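Local coordinates for protein sulfide-quinone reductase (Aquifex aeolicus, PDB 3HYW) that catalyses the FAD-dependent oxidation of hydrogen sulfide with a quinone as electron acceptor, building up polysulfur that is released typically as cyclooctasulfur, at residues Ile218-Val223 with Lys303-Thr308; Thr296-Ile301 with Pro362-Arg367. All blocks are in the same frame, centred on the assembly; numbering follows the deposited sequence.

Interaction 1. Residues Ile218-Val223 with Lys303-Thr308; sequences IANVAV and KTPIPT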
# COMPACT_ATOMS: atom_id res chain seq x y z
N ILE A 218 -15.59 5.01 1.22
CA ILE A 218 -16.26 3.77 0.91
C ILE A 218 -16.28 3.68 -0.62
O ILE A 218 -16.82 4.56 -1.29
CB ILE A 218 -17.71 3.75 1.45
CG1 ILE A 218 -17.75 4.16 2.93
CG2 ILE A 218 -18.36 2.39 1.22
CD1 ILE A 218 -19.12 4.59 3.45
N ALA A 219 -15.65 2.64 -1.16
CA ALA A 219 -15.60 2.45 -2.60
C ALA A 219 -16.40 1.21 -2.97
O ALA A 219 -16.77 0.42 -2.11
CB ALA A 219 -14.14 2.32 -3.07
N ASN A 220 -16.67 1.06 -4.26
CA ASN A 220 -17.31 -0.14 -4.80
C ASN A 220 -18.74 -0.34 -4.30
O ASN A 220 -19.19 -1.47 -4.09
CB ASN A 220 -16.45 -1.39 -4.51
CG ASN A 220 -16.51 -2.41 -5.62
OD1 ASN A 220 -16.82 -2.09 -6.77
ND2 ASN A 220 -16.22 -3.66 -5.28
N VAL A 221 -19.46 0.77 -4.12
CA VAL A 221 -20.84 0.73 -3.66
C VAL A 221 -21.71 1.60 -4.56
O VAL A 221 -21.21 2.46 -5.28
CB VAL A 221 -21.00 1.17 -2.17
CG1 VAL A 221 -20.30 0.19 -1.23
CG2 VAL A 221 -20.50 2.59 -1.96
N ALA A 222 -23.02 1.37 -4.49
CA ALA A 222 -23.97 2.09 -5.32
C ALA A 222 -24.81 3.01 -4.43
O ALA A 222 -25.65 2.53 -3.65
CB ALA A 222 -24.87 1.10 -6.07
N VAL A 223 -24.56 4.31 -4.53
CA VAL A 223 -25.38 5.31 -3.84
C VAL A 223 -26.78 5.24 -4.44
O VAL A 223 -26.96 5.37 -5.66
CB VAL A 223 -24.79 6.73 -3.98
CG1 VAL A 223 -25.71 7.78 -3.35
CG2 VAL A 223 -23.41 6.79 -3.36
N LYS A 303 -15.53 -2.89 -17.36
CA LYS A 303 -16.81 -3.14 -16.70
C LYS A 303 -16.51 -3.37 -15.22
O LYS A 303 -16.03 -4.43 -14.82
CB LYS A 303 -17.49 -4.36 -17.34
CG LYS A 303 -18.93 -4.63 -16.88
CD LYS A 303 -19.49 -5.87 -17.58
CE LYS A 303 -20.91 -6.24 -17.11
NZ LYS A 303 -21.99 -5.48 -17.84
N THR A 304 -16.78 -2.36 -14.41
CA THR A 304 -16.51 -2.42 -12.97
C THR A 304 -17.72 -3.02 -12.25
O THR A 304 -18.82 -2.99 -12.79
CB THR A 304 -16.17 -1.03 -12.42
OG1 THR A 304 -17.19 -0.11 -12.82
CG2 THR A 304 -14.83 -0.55 -12.98
N PRO A 305 -17.52 -3.59 -11.03
CA PRO A 305 -18.65 -4.21 -10.31
C PRO A 305 -19.84 -3.26 -10.12
O PRO A 305 -20.99 -3.68 -10.27
CB PRO A 305 -18.03 -4.60 -8.97
CG PRO A 305 -16.58 -4.81 -9.28
CD PRO A 305 -16.26 -3.73 -10.28
N ILE A 306 -19.57 -2.01 -9.79
CA ILE A 306 -20.57 -0.95 -9.86
C ILE A 306 -20.27 -0.20 -11.15
O ILE A 306 -19.15 0.27 -11.35
CB ILE A 306 -20.51 0.01 -8.63
CG1 ILE A 306 -20.54 -0.77 -7.30
CG2 ILE A 306 -21.60 1.07 -8.70
CD1 ILE A 306 -21.83 -1.56 -7.02
N PRO A 307 -21.27 -0.09 -12.06
CA PRO A 307 -20.97 0.48 -13.38
C PRO A 307 -20.36 1.88 -13.32
O PRO A 307 -20.82 2.74 -12.57
CB PRO A 307 -22.35 0.51 -14.06
CG PRO A 307 -23.12 -0.58 -13.37
CD PRO A 307 -22.68 -0.49 -11.94
N THR A 308 -19.30 2.07 -14.11
CA THR A 308 -18.67 3.38 -14.28
C THR A 308 -18.36 3.59 -15.77
O THR A 308 -18.32 2.64 -16.54
CB THR A 308 -17.37 3.53 -13.46
OG1 THR A 308 -16.40 2.55 -13.89
CG2 THR A 308 -17.62 3.36 -11.97
O HOH W 1 -17.12 -0.67 -8.95

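Interaction 2. Residues Thr296-Ile301 with Pro362-Arg367; sequences TAIPPI and PVIPPR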
# COMPACT_ATOMS: atom_id res chain seq x y z
N THR A 296 -19.86 12.28 -26.93
CA THR A 296 -19.48 11.13 -27.77
C THR A 296 -19.59 9.79 -27.02
O THR A 296 -19.20 9.68 -25.86
CB THR A 296 -18.05 11.27 -28.37
OG1 THR A 296 -17.07 11.40 -27.33
CG2 THR A 296 -17.99 12.48 -29.30
N ALA A 297 -20.14 8.78 -27.70
CA ALA A 297 -20.27 7.46 -27.10
C ALA A 297 -18.94 6.70 -27.19
O ALA A 297 -18.54 6.23 -28.26
CB ALA A 297 -21.39 6.68 -27.77
N ILE A 298 -18.25 6.60 -26.06
CA ILE A 298 -17.01 5.85 -25.99
C ILE A 298 -17.23 4.72 -24.98
O ILE A 298 -17.66 4.99 -23.86
CB ILE A 298 -15.81 6.74 -25.54
CG1 ILE A 298 -15.59 7.90 -26.51
CG2 ILE A 298 -14.51 5.91 -25.46
CD1 ILE A 298 -14.49 8.86 -26.06
N PRO A 299 -16.96 3.46 -25.39
CA PRO A 299 -17.18 2.33 -24.48
C PRO A 299 -16.31 2.45 -23.23
O PRO A 299 -15.26 3.08 -23.28
CB PRO A 299 -16.77 1.12 -25.33
CG PRO A 299 -16.83 1.61 -26.76
CD PRO A 299 -16.41 3.03 -26.68
N PRO A 300 -16.75 1.87 -22.10
CA PRO A 300 -15.94 1.97 -20.88
C PRO A 300 -14.61 1.22 -20.98
O PRO A 300 -14.52 0.21 -21.69
CB PRO A 300 -16.84 1.36 -19.80
CG PRO A 300 -17.79 0.49 -20.52
CD PRO A 300 -18.01 1.14 -21.86
N ILE A 301 -13.59 1.71 -20.28
CA ILE A 301 -12.28 1.06 -20.26
C ILE A 301 -12.35 -0.30 -19.55
O ILE A 301 -11.64 -1.23 -19.90
CB ILE A 301 -11.20 1.98 -19.65
CG1 ILE A 301 -10.80 3.06 -20.66
CG2 ILE A 301 -9.97 1.17 -19.20
CD1 ILE A 301 -10.03 4.23 -20.07
N PRO A 362 -1.93 6.51 -24.14
CA PRO A 362 -3.23 7.18 -24.15
C PRO A 362 -4.00 6.88 -22.86
O PRO A 362 -3.52 6.11 -22.04
CB PRO A 362 -3.95 6.55 -25.36
CG PRO A 362 -2.90 5.74 -26.08
CD PRO A 362 -1.92 5.35 -25.04
N VAL A 363 -5.16 7.49 -22.69
CA VAL A 363 -5.99 7.22 -21.52
C VAL A 363 -6.51 5.78 -21.57
O VAL A 363 -6.48 5.06 -20.57
CB VAL A 363 -7.14 8.25 -21.36
CG1 VAL A 363 -7.86 8.06 -20.05
CG2 VAL A 363 -6.59 9.64 -21.39
N ILE A 364 -6.95 5.35 -22.74
CA ILE A 364 -7.42 3.98 -22.95
C ILE A 364 -6.23 3.04 -23.17
O ILE A 364 -5.44 3.24 -24.09
CB ILE A 364 -8.42 3.91 -24.13
CG1 ILE A 364 -9.62 4.84 -23.88
CG2 ILE A 364 -8.89 2.47 -24.37
CD1 ILE A 364 -10.42 5.19 -25.14
N PRO A 365 -6.07 2.01 -22.30
CA PRO A 365 -4.96 1.06 -22.41
C PRO A 365 -5.01 0.23 -23.70
O PRO A 365 -6.08 0.11 -24.30
CB PRO A 365 -5.14 0.16 -21.18
CG PRO A 365 -6.01 0.93 -20.25
CD PRO A 365 -6.94 1.70 -21.14
N PRO A 366 -3.87 -0.35 -24.13
CA PRO A 366 -2.53 -0.30 -23.51
C PRO A 366 -1.87 1.08 -23.59
O PRO A 366 -1.97 1.76 -24.60
CB PRO A 366 -1.72 -1.32 -24.31
CG PRO A 366 -2.73 -2.10 -25.12
CD PRO A 366 -3.86 -1.17 -25.35
N ARG A 367 -1.20 1.47 -22.51
CA ARG A 367 -0.58 2.79 -22.43
C ARG A 367 0.90 2.75 -22.76
O ARG A 367 1.59 1.78 -22.44
CB ARG A 367 -0.79 3.40 -21.05
CG ARG A 367 -2.24 3.46 -20.61
CD ARG A 367 -2.44 4.51 -19.55
NE ARG A 367 -3.86 4.72 -19.26
CZ ARG A 367 -4.45 4.43 -18.10
NH1 ARG A 367 -5.74 4.67 -17.95
NH2 ARG A 367 -3.74 3.93 -17.09

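Interaction 1. Residues Ile218-Val223 with Lys303-Thr308
I306 lays its side chain along the backbone of N220-A222, and it has the largest buried surface of any residue in the contact. Its CG1 sits 3.5 Å from the carbonyl carbon of N220, and CD1 carries on to the methyl of A222, with I306 CD1 to A222 CB at 4.1 Å. The other branch runs along the next peptide, I306 CG2 lying 3.7 Å from V221 O. With chi1 at -52°, CG1 stands beside the backbone N of I306 and CG2 anti to it, which lets the two branches cover successive peptide groups.

N220 answers from its own side chain. The N220 and P305 side chains cross at about a right angle, and N220 OD1 comes 3.6 Å from P305 CB, a van der Waals contact. A water bridges the two segments: it lies 2.6 Å from N220 OD1, to which it can donate, though other acceptors may compete for its protons, and it accepts from the backbone N-H of I306, 2.9 Å from I306 N.

In the fold, N220 lies in the short link between strand 216-218, an outer strand of the mixed five-stranded sheet, and strand 222-226, which opens a three-stranded antiparallel sheet. Its positive backbone angles (phi 65°, psi 35°) make the turn there, and the CB of V221 is directed away from the 303-308 loop, its side chain packing on I185 and Y233.

Further out, the proline-rich loop and the turn facing it are held by their surroundings. S187 also touches I306, P152 packs on A222, and backbone hydrogen bonds join N220 to E188 and P307 to G153.

Interaction 2. Residues Thr296-Ile301 with Pro362-Arg367
I301 contributes the most buried surface here, its side chain aimed at the turn formed by I364 and P365. The contact joins two irregular, proline-rich loops: one follows strand 289-291, the edge strand of the five-stranded parallel sheet of the Rossmann-like FAD-binding fold, and the other connects strands 355-361 and 369-375.

Each branch of I301 has its own neighbour. I301 CG1 meets I364 CG1 at 3.9 Å, the two side chains slanting across one another. The I301 and P365 side chains cross at about a right angle, with I301 CG2 3.6 Å from P365 CD. With chi2 at 164°, I301 CD1 extends the chain past I364 to lie 3.7 Å from V363 O. I364 touches the first loop at two places: its CG1 serves I301, while I364 CD1 ends 4.2 Å from I298 CG2.

The packing is apolar, but R367, within the second loop, probably helps hold that loop's shape. P365 CG lies above one guanidinium face of R367, toward its rim, and R367 also bonds to the backbone oxygens of V196 and G198. N214 of a second subunit packs against P365 and R367, and octathiocane lies about 8 Å from the V363 side chain. V363 O is gripped side-on by two nitrogens, R367 NH1 at 2.8 Å in the carbonyl plane and R367 NE at 2.9 Å from above it.

The centres of the two contacts lie 18 Å apart, and both draw on the long loop between strand 289-291 and helix 314-332: 296-301 serves interaction 2, and 303-308, one residue further on, serves interaction 1. They meet where T308 O packs 3.8 Å from P300 CB. Along the chain the order is 218-223, 296-301, 303-308, 362-367, so the segments alternate. The shared loop therefore reaches two ways, toward the junction of the mixed and antiparallel sheets in interaction 1 and toward the 362-367 turn, near octathiocane and a second subunit, in interaction 2. Interaction 1 itself lies away from the annotated sites.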